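Local coordinates for protein putative dehydratase (Salmonella enterica subsp. enterica serovar Enteritidis, PDB 3TW9) that dehydrates D-gluconate to 2-dehydro-3-deoxy-D-gluconate with low activity in vitro, as a magnesium-dependent member of the mandelate racemase/muconate lactonizing enzyme family, at residues N28-A40 and A47-Y59. Residues are numbered along the deposited sequence; the frame is centred on the assembly and turned at random.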
ATOM      1  N   ASN C  28      10.819   5.829  25.193  1.00 57.67           N
ATOM      2  CA  ASN C  28      10.910   7.243  25.651  1.00 50.78           C
ATOM      3  C   ASN C  28      11.769   8.092  24.702  1.00 45.05           C
ATOM      4  O   ASN C  28      12.341   9.117  25.081  1.00 35.06           O
ATOM      5  CB  ASN C  28      11.454   7.296  27.082  1.00 61.11           C
ATOM      6  CG  ASN C  28      10.882   8.457  27.882  1.00 77.50           C
ATOM      7  OD1 ASN C  28      11.615   9.353  28.305  1.00 83.98           O
ATOM      8  ND2 ASN C  28       9.566   8.451  28.086  1.00 81.37           N
ATOM      9  N   LEU C  29      11.856   7.641  23.456  1.00 38.87           N
ATOM     10  CA  LEU C  29      12.581   8.355  22.420  1.00 38.98           C
ATOM     11  C   LEU C  29      11.770   9.589  21.998  1.00 28.92           C
ATOM     12  O   LEU C  29      10.556   9.497  21.832  1.00 33.24           O
ATOM     13  CB  LEU C  29      12.810   7.410  21.245  1.00 40.75           C
ATOM     14  CG  LEU C  29      13.671   7.861  20.072  1.00 48.52           C
ATOM     15  CD1 LEU C  29      15.127   8.072  20.484  1.00 43.31           C
ATOM     16  CD2 LEU C  29      13.556   6.823  18.962  1.00 35.14           C
ATOM     17  N   LYS C  30      12.438  10.736  21.856  1.00 31.35           N
ATOM     18  CA  LYS C  30      11.776  11.986  21.476  1.00 30.78           C
ATOM     19  C   LYS C  30      12.544  12.738  20.412  1.00 35.40           C
ATOM     20  O   LYS C  30      13.783  12.689  20.382  1.00 28.88           O
ATOM     21  CB  LYS C  30      11.611  12.925  22.679  1.00 36.80           C
ATOM     22  CG  LYS C  30      10.655  12.467  23.735  1.00 45.40           C
ATOM     23  CD  LYS C  30      10.832  13.289  25.007  1.00 50.69           C
ATOM     24  CE  LYS C  30       9.657  13.082  25.950  1.00 59.82           C
ATOM     25  NZ  LYS C  30       9.456  11.641  26.300  1.00 63.76           N
ATOM     26  N   ILE C  31      11.819  13.454  19.544  1.00 25.14           N
ATOM     27  CA  ILE C  31      12.448  14.427  18.666  1.00 24.75           C
ATOM     28  C   ILE C  31      12.893  15.615  19.537  1.00 28.48           C
ATOM     29  O   ILE C  31      12.112  16.126  20.354  1.00 30.15           O
ATOM     30  CB  ILE C  31      11.476  14.905  17.538  1.00 26.75           C
ATOM     31  CG1 ILE C  31      11.221  13.756  16.546  1.00 31.44           C
ATOM     32  CG2 ILE C  31      12.028  16.095  16.787  1.00 26.80           C
ATOM     33  CD1 ILE C  31       9.829  13.776  15.898  1.00 26.31           C
ATOM     34  N   THR C  32      14.142  16.043  19.352  1.00 29.89           N
ATOM     35  CA  THR C  32      14.688  17.161  20.134  1.00 29.03           C
ATOM     36  C   THR C  32      14.888  18.424  19.314  1.00 30.40           C
ATOM     37  O   THR C  32      14.799  19.537  19.838  1.00 32.30           O
ATOM     38  CB  THR C  32      16.049  16.801  20.761  1.00 27.98           C
ATOM     39  OG1 THR C  32      16.920  16.276  19.750  1.00 29.83           O
ATOM     40  CG2 THR C  32      15.876  15.812  21.880  1.00 32.14           C
ATOM     41  N   ASN C  33      15.206  18.244  18.036  1.00 27.48           N
ATOM     42  CA  ASN C  33      15.471  19.350  17.141  1.00 27.67           C
ATOM     43  C   ASN C  33      15.132  18.959  15.702  1.00 32.76           C
ATOM     44  O   ASN C  33      15.374  17.830  15.290  1.00 29.76           O
ATOM     45  CB  ASN C  33      16.941  19.786  17.228  1.00 26.48           C
ATOM     46  CG  ASN C  33      17.191  21.101  16.524  1.00 42.20           C
ATOM     47  OD1 ASN C  33      17.971  21.168  15.581  1.00 36.89           O
ATOM     48  ND2 ASN C  33      16.504  22.155  16.966  1.00 45.23           N
ATOM     49  N   VAL C  34      14.549  19.898  14.967  1.00 27.25           N
ATOM     50  CA  VAL C  34      14.311  19.773  13.533  1.00 30.02           C
ATOM     51  C   VAL C  34      14.953  20.974  12.859  1.00 32.64           C
ATOM     52  O   VAL C  34      14.591  22.123  13.154  1.00 31.22           O
ATOM     53  CB  VAL C  34      12.790  19.759  13.189  1.00 28.23           C
ATOM     54  CG1 VAL C  34      12.577  19.683  11.684  1.00 30.76           C
ATOM     55  CG2 VAL C  34      12.086  18.609  13.879  1.00 25.83           C
ATOM     56  N   LYS C  35      15.915  20.729  11.971  1.00 30.09           N
ATOM     57  CA  LYS C  35      16.455  21.822  11.162  1.00 36.99           C
ATOM     58  C   LYS C  35      16.527  21.559   9.657  1.00 33.30           C
ATOM     59  O   LYS C  35      16.602  20.411   9.202  1.00 27.68           O
ATOM     60  CB  LYS C  35      17.813  22.267  11.686  1.00 35.85           C
ATOM     61  CG  LYS C  35      18.936  21.345  11.328  1.00 36.46           C
ATOM     62  CD  LYS C  35      20.281  21.879  11.802  1.00 35.70           C
ATOM     63  CE  LYS C  35      21.213  20.716  12.086  1.00 49.03           C
ATOM     64  NZ  LYS C  35      22.486  21.095  12.773  1.00 37.15           N
ATOM     65  N   THR C  36      16.517  22.652   8.905  1.00 26.05           N
ATOM     66  CA  THR C  36      16.564  22.636   7.458  1.00 26.36           C
ATOM     67  C   THR C  36      17.946  23.069   7.041  1.00 33.37           C
ATOM     68  O   THR C  36      18.359  24.189   7.326  1.00 33.31           O
ATOM     69  CB  THR C  36      15.550  23.591   6.820  1.00 34.95           C
ATOM     70  OG1 THR C  36      14.254  23.287   7.316  1.00 27.45           O
ATOM     71  CG2 THR C  36      15.526  23.418   5.304  1.00 40.01           C
ATOM     72  N   ILE C  37      18.648  22.167   6.369  1.00 24.34           N
ATOM     73  CA  ILE C  37      19.951  22.468   5.778  1.00 24.31           C
ATOM     74  C   ILE C  37      19.792  22.814   4.314  1.00 26.06           C
ATOM     75  O   ILE C  37      19.284  22.004   3.524  1.00 27.22           O
ATOM     76  CB  ILE C  37      20.937  21.272   5.967  1.00 21.84           C
ATOM     77  CG1 ILE C  37      21.042  20.911   7.456  1.00 27.52           C
ATOM     78  CG2 ILE C  37      22.324  21.588   5.351  1.00 27.03           C
ATOM     79  CD1 ILE C  37      21.469  19.454   7.734  1.00 28.63           C
ATOM     80  N   LEU C  38      20.189  24.033   3.953  1.00 22.69           N
ATOM     81  CA  LEU C  38      20.146  24.472   2.573  1.00 22.44           C
ATOM     82  C   LEU C  38      21.541  24.459   1.936  1.00 30.33           C
ATOM     83  O   LEU C  38      22.460  25.135   2.403  1.00 29.87           O
ATOM     84  CB  LEU C  38      19.535  25.867   2.469  1.00 24.98           C
ATOM     85  CG  LEU C  38      18.043  26.051   2.808  1.00 25.60           C
ATOM     86  CD1 LEU C  38      17.669  27.462   2.416  1.00 28.92           C
ATOM     87  CD2 LEU C  38      17.167  25.088   2.053  1.00 24.66           C
ATOM     88  N   THR C  39      21.693  23.709   0.855  1.00 23.30           N
ATOM     89  CA  THR C  39      23.020  23.529   0.227  1.00 22.29           C
ATOM     90  C   THR C  39      22.876  23.292  -1.284  1.00 31.43           C
ATOM     91  O   THR C  39      21.888  22.715  -1.735  1.00 26.54           O
ATOM     92  CB  THR C  39      23.826  22.377   0.931  1.00 28.72           C
ATOM     93  OG1 THR C  39      25.161  22.304   0.404  1.00 27.15           O
ATOM     94  CG2 THR C  39      23.124  21.005   0.786  1.00 28.24           C
ATOM     95  N   ALA C  40      23.845  23.744  -2.073  1.00 24.66           N
ATOM     96  CA  ALA C  40      23.789  23.514  -3.520  1.00 25.33           C
ATOM     97  C   ALA C  40      25.125  22.994  -4.115  1.00 21.43           C
ATOM     98  O   ALA C  40      25.680  23.634  -5.007  1.00 27.14           O
ATOM     99  CB  ALA C  40      23.372  24.790  -4.225  1.00 22.61           C
ATOM    100  N   ALA C  47      17.171  21.224  -0.266  1.00 26.97           N
ATOM    101  CA  ALA C  47      16.786  21.285   1.147  1.00 25.71           C
ATOM    102  C   ALA C  47      16.802  19.897   1.725  1.00 25.15           C
ATOM    103  O   ALA C  47      16.189  18.970   1.202  1.00 25.26           O
ATOM    104  CB  ALA C  47      15.402  21.903   1.342  1.00 21.25           C
ATOM    105  N   VAL C  48      17.536  19.760   2.814  1.00 22.58           N
ATOM    106  CA  VAL C  48      17.622  18.523   3.537  1.00 23.31           C
ATOM    107  C   VAL C  48      17.228  18.815   4.976  1.00 28.20           C
ATOM    108  O   VAL C  48      17.767  19.727   5.607  1.00 29.22           O
ATOM    109  CB  VAL C  48      19.066  17.932   3.492  1.00 22.29           C
ATOM    110  CG1 VAL C  48      19.198  16.759   4.462  1.00 25.60           C
ATOM    111  CG2 VAL C  48      19.409  17.515   2.083  1.00 19.35           C
ATOM    112  N   VAL C  49      16.268  18.047   5.479  1.00 20.33           N
ATOM    113  CA  VAL C  49      15.870  18.098   6.885  1.00 22.34           C
ATOM    114  C   VAL C  49      16.687  17.124   7.715  1.00 26.73           C
ATOM    115  O   VAL C  49      16.787  15.954   7.353  1.00 23.49           O
ATOM    116  CB  VAL C  49      14.332  17.766   7.051  1.00 24.95           C
ATOM    117  CG1 VAL C  49      13.926  17.509   8.516  1.00 33.11           C
ATOM    118  CG2 VAL C  49      13.492  18.901   6.502  1.00 22.61           C
ATOM    119  N   LYS C  50      17.229  17.612   8.842  1.00 21.99           N
ATOM    120  CA  LYS C  50      17.858  16.746   9.851  1.00 22.63           C
ATOM    121  C   LYS C  50      17.032  16.754  11.109  1.00 21.18           C
ATOM    122  O   LYS C  50      16.766  17.820  11.682  1.00 28.63           O
ATOM    123  CB  LYS C  50      19.281  17.205  10.158  1.00 25.75           C
ATOM    124  CG  LYS C  50      20.035  16.338  11.182  1.00 26.26           C
ATOM    125  CD  LYS C  50      21.491  16.721  11.165  1.00 33.99           C
ATOM    126  CE  LYS C  50      22.339  15.828  12.020  1.00 37.64           C
ATOM    127  NZ  LYS C  50      23.764  16.206  11.778  1.00 32.28           N
ATOM    128  N   ILE C  51      16.620  15.571  11.552  1.00 22.08           N
ATOM    129  CA  ILE C  51      15.850  15.433  12.777  1.00 23.59           C
ATOM    130  C   ILE C  51      16.729  14.790  13.842  1.00 27.14           C
ATOM    131  O   ILE C  51      17.158  13.654  13.679  1.00 24.41           O
ATOM    132  CB  ILE C  51      14.564  14.578  12.554  1.00 24.68           C
ATOM    133  CG1 ILE C  51      13.578  15.330  11.646  1.00 30.14           C
ATOM    134  CG2 ILE C  51      13.883  14.248  13.886  1.00 28.66           C
ATOM    135  CD1 ILE C  51      12.251  14.635  11.485  1.00 31.24           C
ATOM    136  N   GLU C  52      16.991  15.523  14.918  1.00 28.08           N
ATOM    137  CA  GLU C  52      17.779  14.985  16.022  0.50 29.68           C
ATOM    138  C   GLU C  52      16.885  14.375  17.097  1.00 28.16           C
ATOM    139  O   GLU C  52      15.731  14.774  17.279  1.00 29.14           O
ATOM    140  CB  GLU C  52      18.699  16.056  16.617  0.50 29.69           C
ATOM    141  CG  GLU C  52      19.870  16.419  15.711  0.50 39.47           C
ATOM    142  CD  GLU C  52      20.708  17.554  16.262  0.50 44.42           C
ATOM    143  OE1 GLU C  52      20.179  18.350  17.065  0.50 45.41           O
ATOM    144  OE2 GLU C  52      21.895  17.646  15.887  0.50 39.79           O
ATOM    145  N   THR C  53      17.418  13.392  17.808  1.00 28.70           N
ATOM    146  CA  THR C  53      16.656  12.778  18.880  1.00 23.05           C
ATOM    147  C   THR C  53      17.372  12.936  20.221  1.00 36.68           C
ATOM    148  O   THR C  53      18.483  13.482  20.284  1.00 35.03           O
ATOM    149  CB  THR C  53      16.435  11.293  18.639  1.00 29.84           C
ATOM    150  OG1 THR C  53      17.686  10.611  18.766  1.00 31.98           O
ATOM    151  CG2 THR C  53      15.825  11.049  17.253  1.00 29.16           C
ATOM    152  N   ASN C  54      16.731  12.441  21.280  1.00 33.09           N
ATOM    153  CA  ASN C  54      17.342  12.406  22.615  1.00 34.34           C
ATOM    154  C   ASN C  54      18.233  11.184  22.852  1.00 31.93           C
ATOM    155  O   ASN C  54      18.672  10.943  23.967  1.00 40.44           O
ATOM    156  CB  ASN C  54      16.276  12.544  23.720  1.00 26.89           C
ATOM    157  CG  ASN C  54      15.279  11.399  23.741  1.00 36.37           C
ATOM    158  OD1 ASN C  54      15.118  10.670  22.765  1.00 33.82           O
ATOM    159  ND2 ASN C  54      14.576  11.255  24.858  1.00 36.29           N
ATOM    160  N   GLU C  55      18.480  10.410  21.799  1.00 31.52           N
ATOM    161  CA  GLU C  55      19.466   9.348  21.812  1.00 35.11           C
ATOM    162  C   GLU C  55      20.686   9.897  21.088  1.00 41.68           C
ATOM    163  O   GLU C  55      20.585  10.256  19.911  1.00 41.23           O
ATOM    164  CB  GLU C  55      18.932   8.112  21.086  1.00 41.42           C
ATOM    165  CG  GLU C  55      19.896   6.933  21.027  1.00 57.30           C
ATOM    166  CD  GLU C  55      19.789   6.030  22.238  1.00 76.52           C
ATOM    167  OE1 GLU C  55      18.674   5.524  22.503  1.00 85.70           O
ATOM    168  OE2 GLU C  55      20.819   5.821  22.913  1.00 76.36           O
ATOM    169  N   PRO C  56      21.835   9.989  21.791  1.00 38.80           N
ATOM    170  CA  PRO C  56      23.071  10.530  21.210  1.00 42.38           C
ATOM    171  C   PRO C  56      23.529   9.798  19.953  1.00 34.03           C
ATOM    172  O   PRO C  56      23.634   8.567  19.937  1.00 42.35           O
ATOM    173  CB  PRO C  56      24.101  10.353  22.343  1.00 41.86           C
ATOM    174  CG  PRO C  56      23.292  10.381  23.567  1.00 41.20           C
ATOM    175  CD  PRO C  56      22.024   9.643  23.211  1.00 43.80           C
ATOM    176  N   GLY C  57      23.783  10.559  18.899  1.00 34.36           N
ATOM    177  CA  GLY C  57      24.260   9.974  17.645  1.00 35.68           C
ATOM    178  C   GLY C  57      23.152   9.579  16.687  1.00 31.61           C
ATOM    179  O   GLY C  57      23.412   9.370  15.494  1.00 36.13           O
ATOM    180  N   LEU C  58      21.923   9.475  17.199  1.00 32.21           N
ATOM    181  CA  LEU C  58      20.772   9.053  16.380  1.00 36.62           C
ATOM    182  C   LEU C  58      19.974  10.225  15.805  1.00 31.44           C
ATOM    183  O   LEU C  58      19.373  11.027  16.533  1.00 28.51           O
ATOM    184  CB  LEU C  58      19.848   8.108  17.146  1.00 29.58           C
ATOM    185  CG  LEU C  58      18.560   7.655  16.434  1.00 31.42           C
ATOM    186  CD1 LEU C  58      18.815   6.804  15.179  1.00 30.94           C
ATOM    187  CD2 LEU C  58      17.706   6.926  17.433  1.00 24.54           C
ATOM    188  N   TYR C  59      20.000  10.317  14.486  1.00 29.76           N
ATOM    189  CA  TYR C  59      19.294  11.364  13.760  1.00 26.36           C
ATOM    190  C   TYR C  59      18.890  10.802  12.417  1.00 30.32           C
ATOM    191  O   TYR C  59      19.393   9.757  12.008  1.00 26.90           O
ATOM    192  CB  TYR C  59      20.171  12.599  13.541  1.00 28.19           C
ATOM    193  CG  TYR C  59      21.498  12.323  12.875  1.00 24.56           C
ATOM    194  CD1 TYR C  59      21.612  12.176  11.482  1.00 26.45           C
ATOM    195  CD2 TYR C  59      22.663  12.243  13.649  1.00 33.37           C
ATOM    196  CE1 TYR C  59      22.854  11.935  10.884  1.00 30.05           C
ATOM    197  CE2 TYR C  59      23.897  12.003  13.063  1.00 34.80           C
ATOM    198  CZ  TYR C  59      23.991  11.858  11.696  1.00 31.58           C
ATOM    199  OH  TYR C  59      25.222  11.624  11.154  1.00 38.91           O
TER
HETATM  200  O   HOH W   1      18.356  18.791  13.886  1.00 37.63           O
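V34, T36 and L38 meet I51, V49 and A47 on the closely packed face of an antiparallel pair of strands. V34 bridges V49 and I51 with its two methyls, L38 CD2 reaches A47 CB at 3.7 Å, and I31 CG1 adds a contact of 3.8 Å to I51 CG2. Helices 70-85 and 110-131 pack against this face, and T36 OG1 is hydrogen-bonded to D78 OD1. The pair is the first hairpin of the three-stranded antiparallel sheet in the N-terminal capping domain of the enolase superfamily. On the other face K35 and K50 run side by side, CE to CD 4.1 Å, and both ammonium groups form salt bridges with E414, which probably offsets their like charge. Next to them a water 2.9 Å from both N33 OD1 and K50 O links the two. The solvent-facing end is held mainly by polar bonds. There a classic beta bulge sets T32 and N33 opposite E52, whose O and N bond to T32 N and N33 O. Beyond it a chi1 of 63° tucks the N54 amide over its own backbone, turned to the start of 28-40: ND2 gives a nearly straight bond to N28 O (3.1 Å, 176°), while OD1 receives K30 N at 2.8 Å from above its carbonyl plane.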